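Local coordinates for protein endonuclease 2 (Arabidopsis thaliana, PDB 4CXP) that cleaves RNA and single-stranded DNA, and less efficiently double-stranded DNA, as a divalent-metal-dependent nuclease of the S1/P1 type, at residues 212-223 with 235-246. Sequence-based numbering, arbitrary orientation. Where two conformers were deposited one is given.
Sequences EGIQAACDWAYK and YFYSRLPIVYQR. With NAG (2-acetamido-2-deoxy-beta-D-glucopyranose), chain D.
W220 and R239 mark the close approach of two nearly antiparallel helical segments, their CA atoms 6.6 Å apart and the axes of 212-221 and 235-246 at 166°. A wider pi-type turn spans 217-221, and the carbonyls of W220 and A221 meet side chains of 235-246. NE of R239 meets O of W220 at 2.8 Å, in the carbonyl plane and nearly straight (166°); NH2 gives the same oxygen a second, more bent bond. With the R239 chain bent at chi2, the Y235 ring covers one guanidinium face and the rim atom CE3 of W220 the other, the indole plane turned 78° from the guanidinium. A leucine in place of R239 would probably leave the W220 carbonyl without both donors, and Y235 and the W220 rim without the flat group they pack on. OH of Y235 donates to O of A221 at 2.7 Å. CG2 of I242 lies 4.1 Å from the centroid of the W220 five-membered ring, a CH-pi contact over its face. NH1 of R246 forms a salt bridge with OE1 of E212 (2.8 Å), an oxygen that also pairs with R253. This is antiparallel helix-helix packing within the mainly helical S1/P1 nuclease fold, the R246 side chain about 4 Å from that of substrate-binding W1.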
# COMPACT_ATOMS: atom_id res chain seq x y z
N GLU A 212 6.60 -9.13 -5.20
CA GLU A 212 5.73 -8.78 -6.32
C GLU A 212 5.94 -7.33 -6.72
O GLU A 212 5.88 -6.99 -7.90
CB GLU A 212 4.25 -8.94 -5.93
CG GLU A 212 3.76 -10.35 -5.62
CD GLU A 212 2.44 -10.38 -4.88
OE1 GLU A 212 2.01 -9.33 -4.36
OE2 GLU A 212 1.82 -11.48 -4.82
N GLY A 213 6.07 -6.47 -5.73
CA GLY A 213 6.15 -5.04 -5.96
C GLY A 213 7.37 -4.59 -6.70
O GLY A 213 7.26 -3.78 -7.62
N ILE A 214 8.55 -5.09 -6.33
CA ILE A 214 9.75 -4.71 -7.07
C ILE A 214 9.67 -5.24 -8.50
O ILE A 214 10.12 -4.59 -9.44
CB ILE A 214 11.04 -5.11 -6.35
CG1 ILE A 214 12.29 -4.74 -7.14
CG2 ILE A 214 11.12 -6.60 -6.09
CD1 ILE A 214 12.53 -3.28 -7.33
N GLN A 215 9.08 -6.41 -8.70
CA GLN A 215 8.91 -6.93 -10.05
C GLN A 215 8.02 -5.98 -10.87
O GLN A 215 8.32 -5.66 -12.00
CB GLN A 215 8.37 -8.36 -10.01
CG GLN A 215 8.41 -9.08 -11.34
CD GLN A 215 9.81 -9.29 -11.84
OE1 GLN A 215 10.65 -9.92 -11.17
NE2 GLN A 215 10.09 -8.81 -13.02
N ALA A 216 6.94 -5.50 -10.25
CA ALA A 216 6.06 -4.51 -10.89
C ALA A 216 6.78 -3.19 -11.14
O ALA A 216 6.56 -2.53 -12.15
CB ALA A 216 4.81 -4.26 -10.06
N ALA A 217 7.64 -2.79 -10.21
CA ALA A 217 8.41 -1.58 -10.41
C ALA A 217 9.24 -1.70 -11.69
O ALA A 217 9.28 -0.78 -12.51
CB ALA A 217 9.30 -1.29 -9.21
N CYS A 218 9.89 -2.86 -11.87
CA CYS A 218 10.68 -3.11 -13.08
C CYS A 218 9.86 -3.13 -14.34
O CYS A 218 10.20 -2.50 -15.34
CB CYS A 218 11.43 -4.44 -12.98
SG CYS A 218 12.89 -4.40 -11.94
N ASP A 219 8.79 -3.92 -14.32
CA ASP A 219 8.07 -4.23 -15.55
C ASP A 219 7.04 -3.20 -15.95
O ASP A 219 6.66 -3.14 -17.11
CB ASP A 219 7.37 -5.59 -15.43
CG ASP A 219 8.33 -6.75 -15.23
OD1 ASP A 219 9.44 -6.73 -15.81
OD2 ASP A 219 7.96 -7.69 -14.52
N TRP A 220 6.56 -2.42 -14.98
CA TRP A 220 5.48 -1.48 -15.21
C TRP A 220 5.83 -0.04 -14.85
O TRP A 220 5.50 0.88 -15.61
CB TRP A 220 4.23 -1.89 -14.43
CG TRP A 220 3.57 -3.13 -14.91
CD1 TRP A 220 3.44 -4.32 -14.24
CD2 TRP A 220 2.83 -3.28 -16.12
NE1 TRP A 220 2.69 -5.20 -14.98
CE2 TRP A 220 2.31 -4.59 -16.15
CE3 TRP A 220 2.56 -2.42 -17.19
CZ2 TRP A 220 1.54 -5.07 -17.21
CZ3 TRP A 220 1.78 -2.90 -18.25
CH2 TRP A 220 1.28 -4.20 -18.25
N ALA A 221 6.43 0.20 -13.70
CA ALA A 221 6.61 1.59 -13.26
C ALA A 221 7.77 2.26 -13.97
O ALA A 221 7.61 3.28 -14.64
CB ALA A 221 6.74 1.68 -11.74
N TYR A 222 8.97 1.71 -13.79
CA TYR A 222 10.16 2.25 -14.41
C TYR A 222 10.20 1.99 -15.92
O TYR A 222 10.86 2.72 -16.66
CB TYR A 222 11.39 1.60 -13.81
CG TYR A 222 11.75 1.95 -12.38
CD1 TYR A 222 11.87 3.26 -11.96
CD2 TYR A 222 12.08 0.96 -11.48
CE1 TYR A 222 12.28 3.57 -10.68
CE2 TYR A 222 12.50 1.25 -10.20
CZ TYR A 222 12.60 2.57 -9.80
OH TYR A 222 13.06 2.84 -8.53
N LYS A 223 9.55 0.93 -16.38
CA LYS A 223 9.66 0.46 -17.75
C LYS A 223 9.25 1.54 -18.72
O LYS A 223 8.14 2.05 -18.65
CB LYS A 223 8.76 -0.75 -17.94
CG LYS A 223 8.74 -1.31 -19.35
CD LYS A 223 10.08 -1.73 -19.86
CE LYS A 223 10.59 -2.95 -19.14
NZ LYS A 223 11.75 -3.55 -19.85
N TYR A 235 0.63 5.57 -21.27
CA TYR A 235 1.11 5.08 -19.98
C TYR A 235 -0.05 4.87 -19.01
O TYR A 235 -0.11 3.87 -18.31
CB TYR A 235 2.15 6.05 -19.41
CG TYR A 235 2.91 5.53 -18.21
CD1 TYR A 235 2.44 5.69 -16.91
CD2 TYR A 235 4.13 4.88 -18.37
CE1 TYR A 235 3.15 5.24 -15.84
CE2 TYR A 235 4.86 4.42 -17.29
CZ TYR A 235 4.37 4.62 -16.02
OH TYR A 235 5.05 4.21 -14.90
N PHE A 236 -0.95 5.83 -18.95
CA PHE A 236 -2.11 5.76 -18.08
C PHE A 236 -2.91 4.49 -18.30
O PHE A 236 -3.15 3.73 -17.36
CB PHE A 236 -2.97 7.01 -18.30
CG PHE A 236 -4.27 6.99 -17.55
CD1 PHE A 236 -4.31 7.15 -16.18
CD2 PHE A 236 -5.46 6.80 -18.22
CE1 PHE A 236 -5.52 7.15 -15.50
CE2 PHE A 236 -6.66 6.79 -17.55
CZ PHE A 236 -6.70 6.96 -16.18
N TYR A 237 -3.37 4.25 -19.53
CA TYR A 237 -4.24 3.12 -19.77
C TYR A 237 -3.53 1.80 -19.59
O TYR A 237 -4.12 0.82 -19.16
CB TYR A 237 -4.89 3.19 -21.15
CG TYR A 237 -5.93 4.27 -21.27
CD1 TYR A 237 -7.07 4.22 -20.52
CD2 TYR A 237 -5.77 5.31 -22.17
CE1 TYR A 237 -8.03 5.21 -20.65
CE2 TYR A 237 -6.72 6.29 -22.32
CZ TYR A 237 -7.84 6.24 -21.54
OH TYR A 237 -8.82 7.21 -21.67
N SER A 238 -2.25 1.74 -19.91
CA SER A 238 -1.53 0.50 -19.78
C SER A 238 -1.17 0.17 -18.34
O SER A 238 -1.08 -1.00 -18.01
CB SER A 238 -0.31 0.46 -20.67
OG SER A 238 0.61 1.45 -20.36
N ARG A 239 -0.96 1.17 -17.49
CA ARG A 239 -0.60 0.94 -16.09
C ARG A 239 -1.79 0.91 -15.16
O ARG A 239 -1.66 0.42 -14.04
CB ARG A 239 0.44 1.97 -15.61
CG ARG A 239 1.87 1.62 -15.97
CD ARG A 239 2.14 1.45 -17.45
NE ARG A 239 3.56 1.22 -17.65
CZ ARG A 239 4.14 1.07 -18.82
NH1 ARG A 239 3.40 1.05 -19.91
NH2 ARG A 239 5.44 0.93 -18.87
N LEU A 240 -2.95 1.39 -15.58
CA LEU A 240 -4.07 1.39 -14.68
C LEU A 240 -4.45 -0.01 -14.18
O LEU A 240 -4.73 -0.15 -13.00
CB LEU A 240 -5.23 2.14 -15.31
CG LEU A 240 -6.43 2.40 -14.39
CD1 LEU A 240 -6.12 3.22 -13.15
CD2 LEU A 240 -7.50 3.10 -15.23
N PRO A 241 -4.41 -1.07 -15.03
CA PRO A 241 -4.76 -2.38 -14.48
C PRO A 241 -3.86 -2.85 -13.36
O PRO A 241 -4.33 -3.52 -12.45
CB PRO A 241 -4.70 -3.31 -15.70
CG PRO A 241 -4.95 -2.42 -16.86
CD PRO A 241 -4.28 -1.12 -16.49
N ILE A 242 -2.59 -2.49 -13.39
CA ILE A 242 -1.69 -2.92 -12.32
C ILE A 242 -1.95 -2.09 -11.06
O ILE A 242 -1.87 -2.63 -9.97
CB ILE A 242 -0.19 -3.01 -12.74
CG1 ILE A 242 0.72 -3.41 -11.59
CG2 ILE A 242 0.34 -1.70 -13.21
CD1 ILE A 242 0.38 -4.72 -10.93
N VAL A 243 -2.30 -0.81 -11.20
CA VAL A 243 -2.74 -0.05 -10.05
C VAL A 243 -3.97 -0.71 -9.42
O VAL A 243 -4.03 -0.91 -8.21
CB VAL A 243 -2.97 1.43 -10.42
CG1 VAL A 243 -3.66 2.18 -9.30
CG2 VAL A 243 -1.63 2.08 -10.76
N TYR A 244 -4.97 -1.03 -10.25
CA TYR A 244 -6.15 -1.73 -9.75
C TYR A 244 -5.78 -3.01 -8.99
O TYR A 244 -6.28 -3.28 -7.91
CB TYR A 244 -7.09 -2.07 -10.88
CG TYR A 244 -7.83 -0.95 -11.58
CD1 TYR A 244 -8.11 0.27 -10.98
CD2 TYR A 244 -8.32 -1.17 -12.85
CE1 TYR A 244 -8.87 1.23 -11.65
CE2 TYR A 244 -9.09 -0.22 -13.52
CZ TYR A 244 -9.36 0.97 -12.90
OH TYR A 244 -10.16 1.92 -13.52
N GLN A 245 -4.90 -3.80 -9.60
CA GLN A 245 -4.46 -5.06 -9.00
C GLN A 245 -3.85 -4.82 -7.62
O GLN A 245 -4.18 -5.53 -6.67
CB GLN A 245 -3.43 -5.73 -9.91
CG GLN A 245 -2.92 -7.08 -9.41
CD GLN A 245 -1.54 -7.35 -9.95
OE1 GLN A 245 -1.36 -7.52 -11.15
NE2 GLN A 245 -0.56 -7.35 -9.06
N ARG A 246 -2.95 -3.86 -7.52
CA ARG A 246 -2.27 -3.62 -6.26
C ARG A 246 -3.17 -3.06 -5.19
O ARG A 246 -3.02 -3.41 -4.01
CB ARG A 246 -1.06 -2.71 -6.48
CG ARG A 246 0.03 -3.26 -7.39
CD ARG A 246 0.58 -4.61 -6.97
NE ARG A 246 1.46 -4.49 -5.82
CZ ARG A 246 2.03 -5.53 -5.21
NH1 ARG A 246 1.61 -6.76 -5.45
NH2 ARG A 246 3.04 -5.31 -4.38
C1 NAG D . -12.95 -4.95 -13.81
C2 NAG D . -12.05 -3.80 -14.23
C3 NAG D . -12.39 -3.37 -15.65
C4 NAG D . -12.32 -4.56 -16.59
C5 NAG D . -13.17 -5.71 -16.05
C6 NAG D . -13.05 -6.98 -16.88
C7 NAG D . -11.39 -2.60 -12.23
C8 NAG D . -11.58 -1.41 -11.34
N2 NAG D . -12.15 -2.69 -13.31
O3 NAG D . -11.50 -2.34 -16.06
O4 NAG D . -12.80 -4.15 -17.86
O5 NAG D . -12.75 -6.02 -14.73
O6 NAG D . -11.71 -7.41 -16.94
O7 NAG D . -10.58 -3.48 -11.91